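Local coordinates for protein cytochrome P450 (Novosphingobium aromaticivorans, PDB 3OFT) that belongs to the cytochrome P450 family, mainly helical haem proteins, and here holds an iron protoporphyrin IX, at residues L274-P279 against F326-A331; V309-N312 against S317-A320. All coordinates share one frame; numbering follows the deposited sequence.

In the fold
The end of helix 267-277 and the two residues after it supply the first half of interaction 1. The chain then runs through strands 282-287, 291-293, 296-298 and 303-307 to helix 309-312. Interaction 2 closes a short turn there, with four residues between 309-312 and 317-320. The chain then loops to 326-331, which returns to 274-279 and closes interaction 1, so interaction 2 is nested inside it. Their centres lie about 10 Å apart. Arg328 of interaction 1 probably hydrogen-bonds to Glu319 and Ala320 of interaction 2, and Leu330 packs on Phe318 and Pro279 on Val309. Together they tie helix 267-277, helix 309-312 and the loop leading to helix 348-365 on one side of the fold.

Interaction 1 of 2, residues L274-P279 against F326-A331; sequences LMRRYP and FDRGLA
Arg276 and Arg328 lay their guanidinium groups over each other. Their planes are 40° apart, and Arg328 NE sits 3.2 Å above the Arg276 plane, near the border of the group. The closest nitrogens, Arg276 NH2 and Arg328 NH2, are 3.4 Å apart and are both donors, so no hydrogen bond joins them. A shared anion holds the pair instead: Glu273 OE2 makes salt bridges to Arg276 NH2 and Arg328 NE, which would offset much of the positive charge. These three residues are consistent with the Glu-Arg-Arg triad of cytochromes P450, with Glu273 and Arg276 forming the ExxR motif.

Backbone carbonyls take up several of the remaining N-H groups. Arg276 NH1 bonds to Pro321 O. Arg328 NH1 bonds to Glu319 O, and NH2 to both Ala320 O and Glu323 O. Arg276 bends at chi3 (57°), which turns its guanidinium across the extended chain of Arg328.

The apolar part is small. Leu330 CD1 touches Arg276 CD at 3.7 Å, with the two side chains crossing at about a right angle.

Arg276 lies near the end of helix 267-277. On the same helix, Met275 packs against helices 221-252 and 348-365, and the 326-331 loop covers the Arg276 side.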
ATOM      1  N   LEU A 274     -12.128  -5.715  -6.149  1.00  8.13           N
ATOM      2  CA  LEU A 274     -11.873  -5.569  -4.692  1.00  8.80           C
ATOM      3  C   LEU A 274     -10.764  -4.537  -4.393  1.00  8.27           C
ATOM      4  O   LEU A 274     -10.850  -3.782  -3.414  1.00  9.17           O
ATOM      5  CB  LEU A 274     -11.501  -6.922  -4.077  1.00  7.34           C
ATOM      6  CG  LEU A 274     -12.698  -7.884  -4.143  1.00 11.07           C
ATOM      7  CD1 LEU A 274     -12.347  -9.315  -3.721  1.00 13.54           C
ATOM      8  CD2 LEU A 274     -13.875  -7.341  -3.343  1.00 10.63           C
ATOM      9  N   MET A 275      -9.749  -4.514  -5.246  1.00  8.48           N
ATOM     10  CA  MET A 275      -8.653  -3.514  -5.104  1.00  7.91           C
ATOM     11  C   MET A 275      -9.165  -2.089  -5.319  1.00  8.30           C
ATOM     12  O   MET A 275      -8.750  -1.161  -4.626  1.00  8.33           O
ATOM     13  CB  MET A 275      -7.446  -3.844  -5.983  1.00  9.31           C
ATOM     14  CG  MET A 275      -6.805  -5.175  -5.569  1.00  8.88           C
ATOM     15  SD  MET A 275      -5.492  -5.833  -6.637  1.00 14.93           S
ATOM     16  CE  MET A 275      -4.176  -4.710  -6.196  1.00 13.51           C
ATOM     17  N   ARG A 276     -10.117  -1.924  -6.223  1.00  7.62           N
ATOM     18  CA  ARG A 276     -10.760  -0.630  -6.463  1.00  8.12           C
ATOM     19  C   ARG A 276     -11.626  -0.286  -5.254  1.00  6.97           C
ATOM     20  O   ARG A 276     -11.693   0.879  -4.842  1.00  6.61           O
ATOM     21  CB  ARG A 276     -11.660  -0.717  -7.736  1.00  7.39           C
ATOM     22  CG  ARG A 276     -12.298   0.592  -8.106  1.00  8.75           C
ATOM     23  CD  ARG A 276     -13.625   0.408  -8.879  1.00 11.59           C
ATOM     24  NE  ARG A 276     -14.639  -0.402  -8.153  1.00 10.10           N
ATOM     25  CZ  ARG A 276     -15.458   0.054  -7.204  1.00  9.47           C
ATOM     26  NH1 ARG A 276     -15.387   1.309  -6.748  1.00  8.74           N
ATOM     27  NH2 ARG A 276     -16.346  -0.783  -6.649  1.00 10.65           N
ATOM     28  N   ARG A 277     -12.301  -1.305  -4.707  1.00  7.10           N
ATOM     29  CA  ARG A 277     -13.350  -1.085  -3.676  1.00  7.63           C
ATOM     30  C   ARG A 277     -12.761  -0.719  -2.308  1.00  7.26           C
ATOM     31  O   ARG A 277     -13.400  -0.006  -1.524  1.00  7.03           O
ATOM     32  CB  ARG A 277     -14.201  -2.373  -3.518  1.00  7.47           C
ATOM     33  CG  ARG A 277     -15.253  -2.383  -2.379  1.00  8.37           C
ATOM     34  CD  ARG A 277     -16.319  -1.268  -2.510  1.00 12.52           C
ATOM     35  NE  ARG A 277     -17.227  -1.278  -1.338  1.00 11.79           N
ATOM     36  CZ  ARG A 277     -16.977  -0.702  -0.164  1.00 11.86           C
ATOM     37  NH1 ARG A 277     -15.822  -0.095   0.064  1.00 10.53           N
ATOM     38  NH2 ARG A 277     -17.860  -0.805   0.824  1.00 12.77           N
ATOM     39  N   TYR A 278     -11.577  -1.264  -1.997  1.00  7.29           N
ATOM     40  CA  TYR A 278     -10.992  -1.112  -0.627  1.00  7.92           C
ATOM     41  C   TYR A 278      -9.613  -0.458  -0.558  1.00  7.84           C
ATOM     42  O   TYR A 278      -8.692  -1.027   0.071  1.00  8.45           O
ATOM     43  CB  TYR A 278     -10.953  -2.450   0.158  1.00  6.27           C
ATOM     44  CG  TYR A 278     -12.329  -3.079   0.263  1.00  8.92           C
ATOM     45  CD1 TYR A 278     -13.308  -2.505   1.086  1.00 10.72           C
ATOM     46  CD2 TYR A 278     -12.658  -4.214  -0.472  1.00  7.28           C
ATOM     47  CE1 TYR A 278     -14.615  -3.073   1.185  1.00 11.10           C
ATOM     48  CE2 TYR A 278     -13.954  -4.789  -0.376  1.00 11.93           C
ATOM     49  CZ  TYR A 278     -14.907  -4.224   0.474  1.00 10.33           C
ATOM     50  OH  TYR A 278     -16.187  -4.758   0.605  1.00 13.84           O
ATOM     51  N   PRO A 279      -9.477   0.763  -1.126  1.00  8.40           N
ATOM     52  CA  PRO A 279      -8.180   1.414  -1.084  1.00  8.22           C
ATOM     53  C   PRO A 279      -7.930   2.053   0.282  1.00  8.57           C
ATOM     54  O   PRO A 279      -8.857   2.669   0.876  1.00 10.20           O
ATOM     55  CB  PRO A 279      -8.314   2.504  -2.168  1.00  8.54           C
ATOM     56  CG  PRO A 279      -9.798   2.945  -2.024  1.00  8.45           C
ATOM     57  CD  PRO A 279     -10.464   1.552  -1.901  1.00  8.66           C
ATOM     58  N   PHE A 326     -19.118  -6.193 -11.815  1.00 14.36           N
ATOM     59  CA  PHE A 326     -18.216  -6.704 -12.835  1.00 14.82           C
ATOM     60  C   PHE A 326     -18.440  -6.030 -14.183  1.00 14.05           C
ATOM     61  O   PHE A 326     -17.860  -6.437 -15.166  1.00 16.15           O
ATOM     62  CB  PHE A 326     -18.469  -8.209 -13.004  1.00 13.97           C
ATOM     63  CG  PHE A 326     -17.976  -9.047 -11.852  1.00 16.57           C
ATOM     64  CD1 PHE A 326     -16.642  -9.463 -11.806  1.00 19.20           C
ATOM     65  CD2 PHE A 326     -18.838  -9.428 -10.829  1.00 18.72           C
ATOM     66  CE1 PHE A 326     -16.169 -10.252 -10.724  1.00 19.33           C
ATOM     67  CE2 PHE A 326     -18.388 -10.213  -9.757  1.00 20.36           C
ATOM     68  CZ  PHE A 326     -17.041 -10.616  -9.707  1.00 18.40           C
ATOM     69  N   ASP A 327     -19.343  -5.072 -14.231  1.00 15.10           N
ATOM     70  CA  ASP A 327     -19.715  -4.422 -15.503  1.00 15.39           C
ATOM     71  C   ASP A 327     -19.171  -3.000 -15.612  1.00 15.39           C
ATOM     72  O   ASP A 327     -19.677  -2.194 -16.401  1.00 14.35           O
ATOM     73  CB  ASP A 327     -21.241  -4.409 -15.655  1.00 16.65           C
ATOM     74  CG  ASP A 327     -21.959  -3.649 -14.531  1.00 19.08           C
ATOM     75  OD1 ASP A 327     -23.194  -3.501 -14.639  1.00 24.12           O
ATOM     76  OD2 ASP A 327     -21.337  -3.240 -13.516  1.00 19.83           O
ATOM     77  N   ARG A 328     -18.141  -2.674 -14.830  1.00 13.89           N
ATOM     78  CA  ARG A 328     -17.589  -1.316 -14.883  1.00 15.07           C
ATOM     79  C   ARG A 328     -16.667  -1.072 -16.075  1.00 16.28           C
ATOM     80  O   ARG A 328     -16.479   0.080 -16.471  1.00 17.30           O
ATOM     81  CB  ARG A 328     -16.796  -1.006 -13.614  1.00 14.04           C
ATOM     82  CG  ARG A 328     -17.656  -1.018 -12.346  1.00 14.64           C
ATOM     83  CD  ARG A 328     -16.854  -0.489 -11.135  1.00 12.77           C
ATOM     84  NE  ARG A 328     -17.637  -0.630  -9.919  1.00  9.16           N
ATOM     85  CZ  ARG A 328     -18.479   0.297  -9.459  1.00 10.24           C
ATOM     86  NH1 ARG A 328     -18.627   1.461 -10.076  1.00  9.83           N
ATOM     87  NH2 ARG A 328     -19.145   0.075  -8.346  1.00 11.20           N
ATOM     88  N   GLY A 329     -16.029  -2.114 -16.594  1.00 15.73           N
ATOM     89  CA  GLY A 329     -15.106  -1.928 -17.727  1.00 17.27           C
ATOM     90  C   GLY A 329     -14.002  -0.921 -17.389  1.00 18.71           C
ATOM     91  O   GLY A 329     -13.596  -0.096 -18.218  1.00 18.38           O
ATOM     92  N   LEU A 330     -13.538  -0.963 -16.145  1.00 18.33           N
ATOM     93  CA  LEU A 330     -12.641   0.068 -15.618  1.00 18.31           C
ATOM     94  C   LEU A 330     -11.223  -0.465 -15.554  1.00 17.47           C
ATOM     95  O   LEU A 330     -10.961  -1.352 -14.744  1.00 18.01           O
ATOM     96  CB  LEU A 330     -13.099   0.374 -14.196  1.00 18.59           C
ATOM     97  CG  LEU A 330     -13.350   1.784 -13.666  1.00 21.81           C
ATOM     98  CD1 LEU A 330     -12.827   1.875 -12.229  1.00 19.30           C
ATOM     99  CD2 LEU A 330     -12.862   2.945 -14.552  1.00 20.08           C
ATOM    100  N   ALA A 331     -10.297   0.021 -16.391  1.00 16.90           N
ATOM    101  CA  ALA A 331      -8.882  -0.337 -16.191  1.00 17.05           C
ATOM    102  C   ALA A 331      -8.366   0.143 -14.797  1.00 15.89           C
ATOM    103  O   ALA A 331      -8.733   1.251 -14.337  1.00 16.24           O
ATOM    104  CB  ALA A 331      -7.994   0.228 -17.332  1.00 16.78           C
TER

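Interaction 2 of 2, residues V309-N312 against S317-A320; sequences VLHN and SFEA
Phe318 points the edge of its ring at one face of the His311 imidazole. This is a T-shaped (edge-to-face) pair. The ring centroids are 4.8 Å apart and the planes stand at 67°. Phe318 CE2 leads the approach. It lies 3.3 Å above the imidazole plane, displaced from the ring centre.

The same phenyl edge also meets the backbone. Phe318 CD2 is 3.4 Å from His311 O, which lies in the plane of the phenyl ring. A carbonyl oxygen at this edge faces the slightly positive ring hydrogens, a mildly favourable placement. Asn312 O comes to 3.5 Å from Phe318 CD2, but obliquely. The CD2-CE2 side of the phenyl ring thus meets an imidazole face and two successive carbonyl oxygens.

The His311 side chain leaves the helix with CG anti to the backbone N (chi1 -179°). This carries the imidazole toward Ser317 and Phe318 although its CB does not point straight at them. Ser317, just before Phe318, packs beside His311. Its CB packs 3.6 Å from His311 O, and OG lies obliquely to the imidazole. No hydrogen bond crosses between the segments, so the contact rests on packing.

The CB of Asn312 points away from 317-320, and its amide bonds to other parts of the chain. ND2 bonds to Arg276 O, and OD1 accepts from Thr336 N. Both ends of the buried amide are satisfied, which fixes its rotation.

Helix 309-312 directly follows strand 303-307 and probably corresponds to the short K' helix of P450s. Leu310 packs on helices 26-31 and 54-62, and His311 also touches Arg58 of helix 54-62. Asn312 links this short helix to helix 267-277.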
ATOM      1  N   VAL A 309      -8.918   6.810  -1.089  1.00  7.58           N
ATOM      2  CA  VAL A 309     -10.313   6.419  -0.825  1.00  8.54           C
ATOM      3  C   VAL A 309     -11.298   7.506  -1.310  1.00  9.63           C
ATOM      4  O   VAL A 309     -12.372   7.175  -1.783  1.00 10.33           O
ATOM      5  CB  VAL A 309     -10.563   6.051   0.681  1.00  7.95           C
ATOM      6  CG1 VAL A 309     -10.387   7.288   1.574  1.00  7.59           C
ATOM      7  CG2 VAL A 309     -11.982   5.392   0.896  1.00  8.34           C
ATOM      8  N   LEU A 310     -10.908   8.787  -1.265  1.00  8.56           N
ATOM      9  CA  LEU A 310     -11.818   9.861  -1.620  1.00  9.81           C
ATOM     10  C   LEU A 310     -11.844  10.131  -3.132  1.00 10.22           C
ATOM     11  O   LEU A 310     -12.616  10.944  -3.611  1.00 11.11           O
ATOM     12  CB  LEU A 310     -11.426  11.111  -0.806  1.00 10.02           C
ATOM     13  CG  LEU A 310     -12.230  11.383   0.463  1.00 13.13           C
ATOM     14  CD1 LEU A 310     -13.206  10.256   1.023  1.00 10.15           C
ATOM     15  CD2 LEU A 310     -11.622  12.291   1.498  1.00 13.90           C
ATOM     16  N   HIS A 311     -10.996   9.455  -3.902  1.00 10.09           N
ATOM     17  CA  HIS A 311     -11.283   9.322  -5.356  1.00 10.47           C
ATOM     18  C   HIS A 311     -12.137   8.087  -5.629  1.00 11.04           C
ATOM     19  O   HIS A 311     -13.280   8.215  -6.147  1.00 11.22           O
ATOM     20  CB  HIS A 311      -9.986   9.270  -6.187  1.00 10.58           C
ATOM     21  CG  HIS A 311     -10.206   9.150  -7.666  1.00 10.37           C
ATOM     22  ND1 HIS A 311     -11.051   9.978  -8.373  1.00 15.25           N
ATOM     23  CD2 HIS A 311      -9.668   8.306  -8.569  1.00  6.59           C
ATOM     24  CE1 HIS A 311     -11.042   9.630  -9.649  1.00 10.03           C
ATOM     25  NE2 HIS A 311     -10.197   8.632  -9.795  1.00 15.86           N
ATOM     26  N   ASN A 312     -11.606   6.901  -5.310  1.00  9.31           N
ATOM     27  CA  ASN A 312     -12.319   5.644  -5.613  1.00  8.73           C
ATOM     28  C   ASN A 312     -13.742   5.560  -5.107  1.00  8.80           C
ATOM     29  O   ASN A 312     -14.604   5.040  -5.813  1.00  8.71           O
ATOM     30  CB  ASN A 312     -11.597   4.431  -5.087  1.00  7.10           C
ATOM     31  CG  ASN A 312     -10.274   4.198  -5.780  1.00  7.48           C
ATOM     32  OD1 ASN A 312      -9.635   5.137  -6.284  1.00  9.45           O
ATOM     33  ND2 ASN A 312      -9.854   2.941  -5.813  1.00  9.74           N
ATOM     34  N   SER A 317     -17.249  10.718  -8.529  1.00 16.05           N
ATOM     35  CA  SER A 317     -16.231  10.232  -9.478  1.00 15.40           C
ATOM     36  C   SER A 317     -16.544   8.870 -10.097  1.00 15.33           C
ATOM     37  O   SER A 317     -16.095   8.560 -11.208  1.00 14.96           O
ATOM     38  CB  SER A 317     -14.836  10.161  -8.794  1.00 15.65           C
ATOM     39  OG  SER A 317     -14.412  11.443  -8.371  1.00 14.96           O
ATOM     40  N   PHE A 318     -17.264   8.038  -9.363  1.00 15.20           N
ATOM     41  CA  PHE A 318     -17.615   6.697  -9.847  1.00 15.39           C
ATOM     42  C   PHE A 318     -19.031   6.362  -9.437  1.00 16.75           C
ATOM     43  O   PHE A 318     -19.457   6.643  -8.319  1.00 16.62           O
ATOM     44  CB  PHE A 318     -16.654   5.649  -9.278  1.00 15.95           C
ATOM     45  CG  PHE A 318     -15.218   5.836  -9.723  1.00 12.65           C
ATOM     46  CD1 PHE A 318     -14.765   5.249 -10.906  1.00 13.00           C
ATOM     47  CD2 PHE A 318     -14.328   6.624  -8.968  1.00 12.57           C
ATOM     48  CE1 PHE A 318     -13.435   5.434 -11.325  1.00 14.17           C
ATOM     49  CE2 PHE A 318     -13.017   6.818  -9.383  1.00  9.79           C
ATOM     50  CZ  PHE A 318     -12.561   6.230 -10.560  1.00 12.51           C
ATOM     51  N   GLU A 319     -19.752   5.702 -10.324  1.00 16.67           N
ATOM     52  CA  GLU A 319     -21.149   5.371 -10.050  1.00 18.06           C
ATOM     53  C   GLU A 319     -21.258   4.232  -9.042  1.00 16.86           C
ATOM     54  O   GLU A 319     -20.593   3.212  -9.218  1.00 15.36           O
ATOM     55  CB  GLU A 319     -21.784   4.937 -11.368  1.00 19.55           C
ATOM     56  CG  GLU A 319     -23.277   5.083 -11.423  1.00 28.25           C
ATOM     57  CD  GLU A 319     -23.723   6.524 -11.754  1.00 36.49           C
ATOM     58  OE1 GLU A 319     -22.973   7.493 -11.462  1.00 39.14           O
ATOM     59  OE2 GLU A 319     -24.836   6.678 -12.307  1.00 39.95           O
ATOM     60  N   ALA A 320     -22.095   4.399  -8.013  1.00 14.82           N
ATOM     61  CA  ALA A 320     -22.369   3.332  -7.037  1.00 15.92           C
ATOM     62  C   ALA A 320     -21.063   2.698  -6.558  1.00 15.09           C
ATOM     63  O   ALA A 320     -20.895   1.470  -6.576  1.00 16.73           O
ATOM     64  CB  ALA A 320     -23.324   2.260  -7.633  1.00 16.77           C
TER